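Local coordinates for protein GH26A (Muricauda sp. MAR_2010_75, PDB 6Q75) that is a family 26 glycoside hydrolase, probably cleaving beta-linked mannans or related polysaccharides with an active site on a (beta/alpha)8 barrel, at residues H176-V181 with W218-P223; D245-D250 with K266-K271; L275-Q280 with W295-S300. All coordinates share one frame; numbering follows the deposited sequence.

In the fold
All three contacts belong to one (beta/alpha)8 barrel and are largely buried. Interaction 1 joins the loop after strand 170-173 to the end of strand 214-221, interaction 2 packs strand 246-251 against the end of helix 258-268, and interaction 3 pairs strands 273-278 and 293-299. Interactions 1 and 3 meet at the C-terminal ends of the strands, where Glu-177 and Glu-277 have Asp-250, from the strand of interaction 2, close to both carboxylates; both rely on hydrogen bonds and aromatic rings. Interaction 2 lies mainly toward the outer, helical layer and is aliphatic, with partly exposed Lys-271 at its margin. Its strand 246-251 sits between strands 214-221 and 273-278 in the sheet.

Interaction 1: H176-V181 with W218-P223; sequences HEMNGV and WNANGP
Met-178 lays its CE methyl over one face of the Trp-218 indole, 3.8 Å from the centroid of the five-membered ring and 16° off its normal, a CH-pi contact with the sulfur following obliquely as a Met-aromatic pair. This is the C-terminal rim of the (beta/alpha)8 barrel, where the loop after strand 170-173 leans on strand 214-221. Met-178 arrives there folded: its CG sits between backbone N and carbonyl carbon (chi1 75°) and the chain bends twice more, which also leaves SD 3.9 Å from Ala-220 CB. The Asn-179 side-chain amide pairs with the backbone of Asn-221 through both its polar atoms. Its OD1 accepts Asn-221 N at 2.8 Å, while its ND2 donates to Asn-221 O at 2.7 Å, nearly straight at 171°, so two opposed bonds fix the amide's rotation; ND2 also reaches Tyr-232 O. Glu-177 N adds a backbone bond to Asn-219 O of 2.7 Å. The Glu-177 carboxylate is held from outside, OE1 taking Trp-182 NE1 and the amine of a bound Tris molecule, and its place at the barrel's end is consistent with the acid/base position of clan GH-A. Asn-221 meets it with its amide nearly perpendicular to the carboxylate. There the two acceptors Glu-177 OE2 and Asn-221 OD1 stand 3.3 Å apart, while Asn-221 ND2 turns to Gly-222 O at 3.0 Å.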
ATOM      1  N   HIS A 176      -2.316  -0.974   6.643  1.00 14.29           N
ATOM      2  CA  HIS A 176      -2.910  -1.914   5.706  1.00 15.03           C
ATOM      3  C   HIS A 176      -3.476  -3.142   6.431  1.00 16.17           C
ATOM      4  O   HIS A 176      -3.168  -3.416   7.596  1.00 16.00           O
ATOM      5  CB  HIS A 176      -1.859  -2.356   4.686  1.00 16.83           C
ATOM      6  CG  HIS A 176      -0.694  -3.030   5.337  1.00 19.30           C
ATOM      7  ND1 HIS A 176       0.145  -2.375   6.206  1.00 20.33           N
ATOM      8  CD2 HIS A 176      -0.281  -4.318   5.312  1.00 18.84           C
ATOM      9  CE1 HIS A 176       1.054  -3.219   6.664  1.00 19.65           C
ATOM     10  NE2 HIS A 176       0.822  -4.407   6.125  1.00 19.31           N
ATOM     11  N   GLU A 177      -4.335  -3.883   5.726  1.00 15.46           N
ATOM     12  CA  GLU A 177      -4.969  -5.099   6.280  1.00 17.14           C
ATOM     13  C   GLU A 177      -5.710  -4.791   7.590  1.00 18.19           C
ATOM     14  O   GLU A 177      -5.779  -5.608   8.515  1.00 17.21           O
ATOM     15  CB  GLU A 177      -3.932  -6.221   6.456  1.00 16.81           C
ATOM     16  CG  GLU A 177      -3.398  -6.697   5.077  1.00 17.28           C
ATOM     17  CD  GLU A 177      -2.347  -7.823   5.135  1.00 20.47           C
ATOM     18  OE1 GLU A 177      -2.027  -8.347   6.234  1.00 19.91           O
ATOM     19  OE2 GLU A 177      -1.864  -8.215   4.048  1.00 20.47           O
ATOM     20  N   MET A 178      -6.338  -3.619   7.633  1.00 16.51           N
ATOM     21  CA  MET A 178      -6.948  -3.139   8.870  1.00 18.07           C
ATOM     22  C   MET A 178      -8.215  -3.895   9.233  1.00 18.04           C
ATOM     23  O   MET A 178      -8.672  -3.782  10.379  1.00 16.46           O
ATOM     24  CB  MET A 178      -7.247  -1.643   8.737  1.00 18.26           C
ATOM     25  CG  MET A 178      -8.457  -1.311   7.846  1.00 21.05           C
ATOM     26  SD  MET A 178      -8.229  -1.632   6.073  1.00 21.74           S
ATOM     27  CE  MET A 178      -7.086  -0.371   5.565  1.00 19.35           C
ATOM     28  N   ASN A 179      -8.787  -4.667   8.295  1.00 17.37           N
ATOM     29  CA  ASN A 179      -9.938  -5.494   8.629  1.00 17.94           C
ATOM     30  C   ASN A 179      -9.519  -6.824   9.232  1.00 18.28           C
ATOM     31  O   ASN A 179     -10.380  -7.575   9.706  1.00 19.26           O
ATOM     32  CB  ASN A 179     -10.837  -5.714   7.394  1.00 19.56           C
ATOM     33  CG  ASN A 179     -10.095  -6.337   6.217  1.00 17.94           C
ATOM     34  OD1 ASN A 179      -8.915  -6.076   6.005  1.00 16.55           O
ATOM     35  ND2 ASN A 179     -10.796  -7.181   5.443  1.00 19.42           N
ATOM     36  N   GLY A 180      -8.215  -7.107   9.263  1.00 16.98           N
ATOM     37  CA  GLY A 180      -7.740  -8.325   9.886  1.00 18.74           C
ATOM     38  C   GLY A 180      -7.580  -8.160  11.381  1.00 19.17           C
ATOM     39  O   GLY A 180      -7.553  -7.042  11.919  1.00 18.67           O
ATOM     40  N   VAL A 181      -7.452  -9.303  12.070  1.00 20.27           N
ATOM     41  CA  VAL A 181      -7.291  -9.292  13.519  1.00 19.98           C
ATOM     42  C   VAL A 181      -5.829  -9.311  13.957  1.00 21.53           C
ATOM     43  O   VAL A 181      -5.554  -9.213  15.162  1.00 22.69           O
ATOM     44  CB  VAL A 181      -8.034 -10.471  14.189  1.00 18.14           C
ATOM     45  CG1 VAL A 181      -9.525 -10.412  13.852  1.00 19.31           C
ATOM     46  CG2 VAL A 181      -7.430 -11.839  13.739  1.00 20.65           C
ATOM     47  N   TRP A 218      -6.254   2.947   0.447  1.00 17.80           N
ATOM     48  CA  TRP A 218      -6.858   2.222   1.556  1.00 16.04           C
ATOM     49  C   TRP A 218      -6.774   0.745   1.201  1.00 15.40           C
ATOM     50  O   TRP A 218      -7.453   0.303   0.280  1.00 17.97           O
ATOM     51  CB  TRP A 218      -8.303   2.687   1.737  1.00 18.36           C
ATOM     52  CG  TRP A 218      -9.096   2.022   2.847  1.00 19.11           C
ATOM     53  CD1 TRP A 218      -9.192   2.423   4.166  1.00 18.09           C
ATOM     54  CD2 TRP A 218      -9.960   0.898   2.708  1.00 18.78           C
ATOM     55  NE1 TRP A 218     -10.057   1.597   4.849  1.00 16.68           N
ATOM     56  CE2 TRP A 218     -10.536   0.648   3.978  1.00 20.59           C
ATOM     57  CE3 TRP A 218     -10.299   0.061   1.631  1.00 19.14           C
ATOM     58  CZ2 TRP A 218     -11.422  -0.399   4.200  1.00 18.86           C
ATOM     59  CZ3 TRP A 218     -11.185  -0.986   1.863  1.00 21.28           C
ATOM     60  CH2 TRP A 218     -11.738  -1.201   3.126  1.00 22.70           C
ATOM     61  N   ASN A 219      -5.913  -0.005   1.909  1.00 16.77           N
ATOM     62  CA  ASN A 219      -5.483  -1.348   1.490  1.00 16.12           C
ATOM     63  C   ASN A 219      -5.942  -2.341   2.560  1.00 17.39           C
ATOM     64  O   ASN A 219      -5.309  -2.455   3.614  1.00 17.33           O
ATOM     65  CB  ASN A 219      -3.955  -1.378   1.320  1.00 18.56           C
ATOM     66  CG  ASN A 219      -3.434  -2.607   0.549  1.00 20.29           C
ATOM     67  OD1 ASN A 219      -2.345  -2.551  -0.023  1.00 21.81           O
ATOM     68  ND2 ASN A 219      -4.197  -3.712   0.538  1.00 18.96           N
ATOM     69  N   ALA A 220      -7.013  -3.078   2.275  1.00 16.28           N
ATOM     70  CA  ALA A 220      -7.562  -4.056   3.200  1.00 19.38           C
ATOM     71  C   ALA A 220      -7.016  -5.449   2.893  1.00 19.13           C
ATOM     72  O   ALA A 220      -6.137  -5.634   2.049  1.00 19.10           O
ATOM     73  CB  ALA A 220      -9.090  -4.032   3.133  1.00 19.75           C
ATOM     74  N   ASN A 221      -7.530  -6.442   3.615  1.00 18.51           N
ATOM     75  CA  ASN A 221      -7.276  -7.857   3.339  1.00 16.58           C
ATOM     76  C   ASN A 221      -8.533  -8.513   2.788  1.00 17.09           C
ATOM     77  O   ASN A 221      -9.644  -8.155   3.156  1.00 18.96           O
ATOM     78  CB  ASN A 221      -6.861  -8.591   4.621  1.00 18.22           C
ATOM     79  CG  ASN A 221      -6.009  -9.832   4.337  1.00 20.48           C
ATOM     80  OD1 ASN A 221      -4.793  -9.729   4.239  1.00 21.04           O
ATOM     81  ND2 ASN A 221      -6.650 -10.990   4.191  1.00 22.14           N
ATOM     82  N   GLY A 222      -8.372  -9.509   1.906  1.00 19.42           N
ATOM     83  CA  GLY A 222      -9.519 -10.317   1.565  1.00 20.08           C
ATOM     84  C   GLY A 222     -10.208 -10.867   2.808  1.00 22.28           C
ATOM     85  O   GLY A 222      -9.551 -11.390   3.718  1.00 22.99           O
ATOM     86  N   PRO A 223     -11.535 -10.744   2.889  1.00 21.69           N
ATOM     87  CA  PRO A 223     -12.238 -11.183   4.104  1.00 23.19           C
ATOM     88  C   PRO A 223     -12.219 -12.695   4.275  1.00 23.40           C
ATOM     89  O   PRO A 223     -12.213 -13.449   3.301  1.00 23.01           O
ATOM     90  CB  PRO A 223     -13.671 -10.685   3.896  1.00 28.93           C
ATOM     91  CG  PRO A 223     -13.550  -9.573   2.829  1.00 29.66           C
ATOM     92  CD  PRO A 223     -12.434 -10.060   1.937  1.00 26.16           C
TER

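Interaction 2: D245-D250 with K266-K271; sequences DILATD and KLAKGK
Leu-247 reaches out from its strand with both methyls engaged. CD1 rests on Ala-268 CB at 3.7 Å and on Lys-271 CB at 3.8 Å, while CD2 meets Leu-267 CG at 3.8 Å, the two leucine side chains crossing at about a right angle. With CG beside the backbone N (chi1 -66°), the fork is set between the last helical turn and the chain beyond it. Cutting Leu-247 back to an alanine would probably open a gap against Leu-267 and Ala-268 and strip the aliphatic part of Lys-271 of an apolar neighbour. Lys-271 also lays CB and CD along Asp-245 O, CB at 3.7 Å, then bends at its end (chi4 -80°) to hydrogen-bond Val-244 O through NZ. Asp-245 turns its carboxylate to the backbone N atoms of Val-24 and Trp-216 instead. The type I' turn from Ala-268 to Lys-271, closed by Lys-271 N to Ala-268 O at 3.0 Å, brings the lysine back toward the strand; Gly-270 takes a positive phi (94°) that suits glycine. Farther out, Tyr-238 touches both leucines. The contact lies within the beta-alpha-beta crossover of strand 246-251, helix 258-268 and strand 273-278, the repeating unit of a (beta/alpha)8 barrel.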
ATOM      1  N   ASP A 245      -8.157   7.752  -2.129  1.00 19.83           N
ATOM      2  CA  ASP A 245      -8.044   7.861  -3.587  1.00 20.19           C
ATOM      3  C   ASP A 245      -8.263   6.522  -4.285  1.00 20.24           C
ATOM      4  O   ASP A 245      -8.903   6.468  -5.340  1.00 20.32           O
ATOM      5  CB  ASP A 245      -6.651   8.376  -3.981  1.00 20.52           C
ATOM      6  CG  ASP A 245      -6.448   9.866  -3.667  1.00 26.46           C
ATOM      7  OD1 ASP A 245      -7.230  10.725  -4.163  1.00 28.23           O
ATOM      8  OD2 ASP A 245      -5.496  10.173  -2.911  1.00 24.99           O
ATOM      9  N   ILE A 246      -7.706   5.456  -3.733  1.00 18.19           N
ATOM     10  CA  ILE A 246      -7.695   4.143  -4.381  1.00 17.87           C
ATOM     11  C   ILE A 246      -7.991   3.110  -3.309  1.00 18.05           C
ATOM     12  O   ILE A 246      -7.486   3.223  -2.187  1.00 18.59           O
ATOM     13  CB  ILE A 246      -6.330   3.887  -5.044  1.00 17.43           C
ATOM     14  CG1 ILE A 246      -6.064   4.933  -6.126  1.00 19.53           C
ATOM     15  CG2 ILE A 246      -6.266   2.444  -5.648  1.00 17.04           C
ATOM     16  CD1 ILE A 246      -4.927   4.596  -7.011  1.00 23.02           C
ATOM     17  N   LEU A 247      -8.784   2.079  -3.643  1.00 17.93           N
ATOM     18  CA  LEU A 247      -9.020   0.971  -2.719  1.00 17.82           C
ATOM     19  C   LEU A 247      -8.248  -0.258  -3.173  1.00 18.10           C
ATOM     20  O   LEU A 247      -8.093  -0.505  -4.367  1.00 17.76           O
ATOM     21  CB  LEU A 247     -10.517   0.630  -2.575  1.00 17.19           C
ATOM     22  CG  LEU A 247     -11.421   1.689  -1.917  1.00 23.26           C
ATOM     23  CD1 LEU A 247     -11.685   2.877  -2.820  1.00 18.52           C
ATOM     24  CD2 LEU A 247     -12.746   1.068  -1.408  1.00 18.16           C
ATOM     25  N   ALA A 248      -7.674  -0.974  -2.221  1.00 17.34           N
ATOM     26  CA  ALA A 248      -6.841  -2.102  -2.578  1.00 16.94           C
ATOM     27  C   ALA A 248      -7.098  -3.230  -1.600  1.00 18.49           C
ATOM     28  O   ALA A 248      -7.615  -3.029  -0.499  1.00 19.01           O
ATOM     29  CB  ALA A 248      -5.351  -1.743  -2.564  1.00 20.26           C
ATOM     30  N   THR A 249      -6.718  -4.426  -2.016  1.00 17.05           N
ATOM     31  CA  THR A 249      -6.814  -5.568  -1.118  1.00 20.81           C
ATOM     32  C   THR A 249      -5.641  -6.504  -1.370  1.00 19.50           C
ATOM     33  O   THR A 249      -4.994  -6.458  -2.420  1.00 20.76           O
ATOM     34  CB  THR A 249      -8.158  -6.294  -1.267  1.00 24.42           C
ATOM     35  OG1 THR A 249      -8.343  -7.160  -0.137  1.00 27.60           O
ATOM     36  CG2 THR A 249      -8.191  -7.092  -2.536  1.00 22.30           C
ATOM     37  N   ASP A 250      -5.359  -7.337  -0.369  1.00 18.67           N
ATOM     38  CA  ASP A 250      -4.256  -8.287  -0.385  1.00 19.00           C
ATOM     39  C   ASP A 250      -4.834  -9.677  -0.584  1.00 19.41           C
ATOM     40  O   ASP A 250      -5.737 -10.082   0.161  1.00 20.34           O
ATOM     41  CB  ASP A 250      -3.442  -8.229   0.923  1.00 17.83           C
ATOM     42  CG  ASP A 250      -2.714  -6.888   1.091  1.00 17.71           C
ATOM     43  OD1 ASP A 250      -2.729  -6.076   0.149  1.00 19.76           O
ATOM     44  OD2 ASP A 250      -2.121  -6.650   2.143  1.00 20.07           O
ATOM     45  N   LYS A 266     -18.016  -2.445  -5.257  1.00 26.55           N
ATOM     46  CA  LYS A 266     -19.202  -1.769  -4.731  1.00 28.32           C
ATOM     47  C   LYS A 266     -18.816  -0.651  -3.771  1.00 27.27           C
ATOM     48  O   LYS A 266     -19.345   0.464  -3.846  1.00 27.94           O
ATOM     49  CB  LYS A 266     -20.094  -2.786  -4.019  1.00 34.04           C
ATOM     50  CG  LYS A 266     -21.360  -2.208  -3.432  1.00 39.75           C
ATOM     51  CD  LYS A 266     -22.095  -3.250  -2.588  1.00 43.91           C
ATOM     52  CE  LYS A 266     -22.835  -2.589  -1.428  1.00 46.75           C
ATOM     53  N   LEU A 267     -17.886  -0.936  -2.867  1.00 23.85           N
ATOM     54  CA  LEU A 267     -17.460   0.068  -1.895  1.00 23.93           C
ATOM     55  C   LEU A 267     -16.746   1.222  -2.581  1.00 24.44           C
ATOM     56  O   LEU A 267     -16.889   2.386  -2.173  1.00 28.33           O
ATOM     57  CB  LEU A 267     -16.554  -0.602  -0.856  1.00 23.62           C
ATOM     58  CG  LEU A 267     -16.014   0.258   0.284  1.00 24.30           C
ATOM     59  CD1 LEU A 267     -17.167   0.904   1.060  1.00 26.13           C
ATOM     60  CD2 LEU A 267     -15.124  -0.584   1.213  1.00 24.61           C
ATOM     61  N   ALA A 268     -15.958   0.912  -3.614  1.00 25.41           N
ATOM     62  CA  ALA A 268     -15.105   1.916  -4.240  1.00 26.05           C
ATOM     63  C   ALA A 268     -15.903   2.967  -4.998  1.00 26.23           C
ATOM     64  O   ALA A 268     -15.424   4.094  -5.148  1.00 27.32           O
ATOM     65  CB  ALA A 268     -14.096   1.239  -5.176  1.00 23.73           C
ATOM     66  N   LYS A 269     -17.084   2.619  -5.507  1.00 28.27           N
ATOM     67  CA  LYS A 269     -17.993   3.569  -6.173  1.00 32.41           C
ATOM     68  C   LYS A 269     -17.264   4.500  -7.145  1.00 32.50           C
ATOM     69  O   LYS A 269     -17.335   5.733  -7.059  1.00 32.84           O
ATOM     70  CB  LYS A 269     -18.776   4.374  -5.144  1.00 35.92           C
ATOM     71  CG  LYS A 269     -19.997   3.630  -4.607  1.00 39.30           C
ATOM     72  N   GLY A 270     -16.566   3.888  -8.096  1.00 32.79           N
ATOM     73  CA  GLY A 270     -15.883   4.634  -9.131  1.00 32.54           C
ATOM     74  C   GLY A 270     -14.424   4.941  -8.859  1.00 30.89           C
ATOM     75  O   GLY A 270     -13.695   5.276  -9.796  1.00 31.28           O
ATOM     76  N   LYS A 271     -13.962   4.832  -7.612  1.00 26.45           N
ATOM     77  CA  LYS A 271     -12.539   4.963  -7.371  1.00 24.57           C
ATOM     78  C   LYS A 271     -11.798   3.737  -7.901  1.00 22.86           C
ATOM     79  O   LYS A 271     -12.355   2.639  -7.936  1.00 23.31           O
ATOM     80  CB  LYS A 271     -12.265   5.132  -5.884  1.00 27.62           C
ATOM     81  CG  LYS A 271     -12.792   6.480  -5.383  1.00 29.38           C
ATOM     82  CD  LYS A 271     -12.440   6.710  -3.948  1.00 30.23           C
ATOM     83  CE  LYS A 271     -13.043   8.029  -3.483  1.00 30.50           C
ATOM     84  NZ  LYS A 271     -12.236   9.217  -3.906  1.00 29.60           N
TER

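Interaction 3: L275-Q280 with W295-S300; sequences LGEVGQ and WFMVWS
Glu-277 places CG beside its backbone N (chi1 -59°) and runs on extended, while Trp-299 swings CG anti to its own N (chi1 -172°), and these turns bring carboxylate and indole alongside each other with planes 26° apart. The carboxylate lies along the CE3-CZ3 side of the six-membered ring, with OE2 nearest, 3.4 Å from Trp-299 CZ3. The carboxylate's bonds lie outside the pair: OE1 to Tyr-252 OH and OE2 to a hydroxyl of bound Tris, at a barrel position consistent with the nucleophile of clan GH-A. Met-297 runs beside Glu-277, its CE 4.0 Å from Glu-277 CG, and its CE and CB rest against Gly-276 O. The two parallel strands are joined by Leu-275 N to Trp-295 O at 2.8 Å, and further along by Val-278 N to Met-297 O and Trp-299 N to Val-278 O; the bond from Met-297 N to Leu-275 O is weak. Gly-276 interrupts the extended chain with helical backbone angles, and its carbonyl is served by a water. That water donates to Gly-276 O at 2.7 Å and accepts Trp-295 NE1 at 3.0 Å, lying in the plane of the indole at its edge. Val-278 and Val-298 meet by their CG2 methyls, 3.7 Å apart, with Leu-275 and Phe-296 on the same face. Helix 284-289 connects the two strands, strand 246-251 bonds to the far edge of 273-278, and strand 46-51 continues the barrel beyond 293-299, its His-51 stacking on Trp-299.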
ATOM      1  N   LEU A 275      -4.722  -4.638  -6.506  1.00 16.68           N
ATOM      2  CA  LEU A 275      -4.251  -5.755  -5.682  1.00 16.69           C
ATOM      3  C   LEU A 275      -3.007  -5.288  -4.947  1.00 16.73           C
ATOM      4  O   LEU A 275      -1.896  -5.333  -5.481  1.00 16.64           O
ATOM      5  CB  LEU A 275      -3.970  -6.992  -6.541  1.00 16.51           C
ATOM      6  CG  LEU A 275      -5.198  -7.618  -7.195  1.00 19.78           C
ATOM      7  CD1 LEU A 275      -4.795  -8.508  -8.410  1.00 16.58           C
ATOM      8  CD2 LEU A 275      -6.021  -8.348  -6.179  1.00 20.96           C
ATOM      9  N   GLY A 276      -3.191  -4.843  -3.700  1.00 16.66           N
ATOM     10  CA  GLY A 276      -2.108  -4.199  -2.987  1.00 18.40           C
ATOM     11  C   GLY A 276      -0.948  -5.116  -2.664  1.00 18.82           C
ATOM     12  O   GLY A 276       0.205  -4.666  -2.647  1.00 17.04           O
ATOM     13  N   GLU A 277      -1.234  -6.405  -2.387  1.00 16.37           N
ATOM     14  CA  GLU A 277      -0.227  -7.444  -2.249  1.00 15.08           C
ATOM     15  C   GLU A 277      -0.809  -8.712  -2.829  1.00 16.30           C
ATOM     16  O   GLU A 277      -1.993  -8.984  -2.643  1.00 17.81           O
ATOM     17  CB  GLU A 277       0.151  -7.781  -0.803  1.00 16.78           C
ATOM     18  CG  GLU A 277       0.707  -6.619   0.010  1.00 17.20           C
ATOM     19  CD  GLU A 277       1.009  -7.003   1.443  1.00 22.11           C
ATOM     20  OE1 GLU A 277       1.095  -8.219   1.725  1.00 20.17           O
ATOM     21  OE2 GLU A 277       1.195  -6.067   2.269  1.00 18.83           O
ATOM     22  N   VAL A 278       0.025  -9.473  -3.512  1.00 15.07           N
ATOM     23  CA  VAL A 278      -0.353 -10.814  -3.952  1.00 15.17           C
ATOM     24  C   VAL A 278       0.817 -11.753  -3.733  1.00 16.75           C
ATOM     25  O   VAL A 278       1.978 -11.343  -3.641  1.00 16.97           O
ATOM     26  CB  VAL A 278      -0.797 -10.905  -5.433  1.00 19.19           C
ATOM     27  CG1 VAL A 278      -1.893  -9.880  -5.737  1.00 19.14           C
ATOM     28  CG2 VAL A 278       0.396 -10.770  -6.377  1.00 20.04           C
ATOM     29  N   GLY A 279       0.489 -13.041  -3.663  1.00 15.44           N
ATOM     30  CA  GLY A 279       1.527 -14.053  -3.658  1.00 15.73           C
ATOM     31  C   GLY A 279       1.505 -14.738  -5.014  1.00 16.08           C
ATOM     32  O   GLY A 279       2.210 -14.317  -5.930  1.00 17.53           O
ATOM     33  N   GLN A 280       0.684 -15.771  -5.149  1.00 16.51           N
ATOM     34  CA  GLN A 280       0.389 -16.329  -6.463  1.00 16.81           C
ATOM     35  C   GLN A 280      -0.187 -15.251  -7.376  1.00 16.71           C
ATOM     36  O   GLN A 280      -1.126 -14.547  -7.001  1.00 19.59           O
ATOM     37  CB  GLN A 280      -0.632 -17.467  -6.340  1.00 20.60           C
ATOM     38  CG  GLN A 280      -0.162 -18.634  -5.508  1.00 24.17           C
ATOM     39  CD  GLN A 280      -1.182 -19.765  -5.517  1.00 23.16           C
ATOM     40  OE1 GLN A 280      -2.041 -19.822  -6.409  1.00 24.15           O
ATOM     41  NE2 GLN A 280      -1.098 -20.660  -4.524  1.00 25.18           N
ATOM     42  N   TRP A 295      -3.361  -2.520 -10.473  1.00 18.08           N
ATOM     43  CA  TRP A 295      -2.007  -3.044 -10.382  1.00 19.47           C
ATOM     44  C   TRP A 295      -2.048  -4.255  -9.471  1.00 18.42           C
ATOM     45  O   TRP A 295      -3.043  -4.514  -8.790  1.00 19.57           O
ATOM     46  CB  TRP A 295      -0.970  -1.989  -9.898  1.00 17.76           C
ATOM     47  CG  TRP A 295      -0.995  -1.643  -8.434  1.00 17.34           C
ATOM     48  CD1 TRP A 295      -0.422  -2.353  -7.388  1.00 18.64           C
ATOM     49  CD2 TRP A 295      -1.582  -0.467  -7.849  1.00 17.82           C
ATOM     50  NE1 TRP A 295      -0.644  -1.675  -6.190  1.00 17.36           N
ATOM     51  CE2 TRP A 295      -1.359  -0.530  -6.453  1.00 17.64           C
ATOM     52  CE3 TRP A 295      -2.287   0.625  -8.372  1.00 18.29           C
ATOM     53  CZ2 TRP A 295      -1.812   0.473  -5.566  1.00 17.50           C
ATOM     54  CZ3 TRP A 295      -2.761   1.615  -7.480  1.00 18.54           C
ATOM     55  CH2 TRP A 295      -2.503   1.528  -6.098  1.00 18.83           C
ATOM     56  N   PHE A 296      -0.975  -5.036  -9.518  1.00 16.87           N
ATOM     57  CA  PHE A 296      -0.714  -6.052  -8.515  1.00 16.34           C
ATOM     58  C   PHE A 296       0.691  -5.812  -7.999  1.00 21.10           C
ATOM     59  O   PHE A 296       1.521  -5.256  -8.717  1.00 18.93           O
ATOM     60  CB  PHE A 296      -0.860  -7.480  -9.096  1.00 16.42           C
ATOM     61  CG  PHE A 296       0.123  -7.808 -10.183  1.00 19.50           C
ATOM     62  CD1 PHE A 296       1.451  -8.138  -9.890  1.00 20.09           C
ATOM     63  CD2 PHE A 296      -0.294  -7.881 -11.505  1.00 20.46           C
ATOM     64  CE1 PHE A 296       2.351  -8.492 -10.910  1.00 18.96           C
ATOM     65  CE2 PHE A 296       0.600  -8.220 -12.524  1.00 20.88           C
ATOM     66  CZ  PHE A 296       1.922  -8.535 -12.227  1.00 19.06           C
ATOM     67  N   MET A 297       0.964  -6.237  -6.753  1.00 20.08           N
ATOM     68  CA  MET A 297       2.309  -6.112  -6.196  1.00 15.82           C
ATOM     69  C   MET A 297       2.677  -7.423  -5.517  1.00 19.12           C
ATOM     70  O   MET A 297       2.132  -7.744  -4.459  1.00 18.12           O
ATOM     71  CB  MET A 297       2.394  -4.945  -5.189  1.00 15.83           C
ATOM     72  CG  MET A 297       3.839  -4.690  -4.812  1.00 17.93           C
ATOM     73  SD  MET A 297       4.094  -3.508  -3.471  1.00 20.67           S
ATOM     74  CE  MET A 297       3.294  -4.359  -2.105  1.00 19.41           C
ATOM     75  N   VAL A 298       3.587  -8.189  -6.127  1.00 17.99           N
ATOM     76  CA  VAL A 298       4.017  -9.449  -5.533  1.00 16.90           C
ATOM     77  C   VAL A 298       4.881  -9.192  -4.307  1.00 18.41           C
ATOM     78  O   VAL A 298       5.700  -8.258  -4.278  1.00 19.14           O
ATOM     79  CB  VAL A 298       4.757 -10.300  -6.574  1.00 16.92           C
ATOM     80  CG1 VAL A 298       5.259 -11.585  -5.945  1.00 19.28           C
ATOM     81  CG2 VAL A 298       3.827 -10.612  -7.698  1.00 17.33           C
ATOM     82  N   TRP A 299       4.681 -10.001  -3.273  1.00 15.66           N
ATOM     83  CA  TRP A 299       5.364  -9.799  -1.996  1.00 16.25           C
ATOM     84  C   TRP A 299       6.748 -10.432  -2.041  1.00 18.44           C
ATOM     85  O   TRP A 299       6.881 -11.642  -1.903  1.00 19.26           O
ATOM     86  CB  TRP A 299       4.551 -10.399  -0.858  1.00 16.27           C
ATOM     87  CG  TRP A 299       5.149 -10.019   0.481  1.00 16.66           C
ATOM     88  CD1 TRP A 299       5.950 -10.785   1.271  1.00 20.05           C
ATOM     89  CD2 TRP A 299       5.045  -8.741   1.125  1.00 16.89           C
ATOM     90  NE1 TRP A 299       6.309 -10.081   2.404  1.00 20.24           N
ATOM     91  CE2 TRP A 299       5.772  -8.820   2.330  1.00 19.28           C
ATOM     92  CE3 TRP A 299       4.375  -7.548   0.817  1.00 19.52           C
ATOM     93  CZ2 TRP A 299       5.869  -7.736   3.225  1.00 19.33           C
ATOM     94  CZ3 TRP A 299       4.470  -6.486   1.700  1.00 19.42           C
ATOM     95  CH2 TRP A 299       5.214  -6.587   2.889  1.00 21.47           C
ATOM     96  N   SER A 300       7.788  -9.613  -2.191  1.00 17.53           N
ATOM     97  CA  SER A 300       9.168 -10.103  -2.108  1.00 17.16           C
ATOM     98  C   SER A 300       9.413 -11.453  -2.766  1.00 17.78           C
ATOM     99  O   SER A 300       9.208 -11.586  -3.973  1.00 18.50           O
ATOM    100  CB  SER A 300       9.604 -10.134  -0.653  1.00 17.41           C
ATOM    101  OG  SER A 300       9.575  -8.773  -0.169  1.00 17.42           O
TER
HETATM  102  O   HOH W   1       0.832  -2.198  -3.653  1.00 17.39           O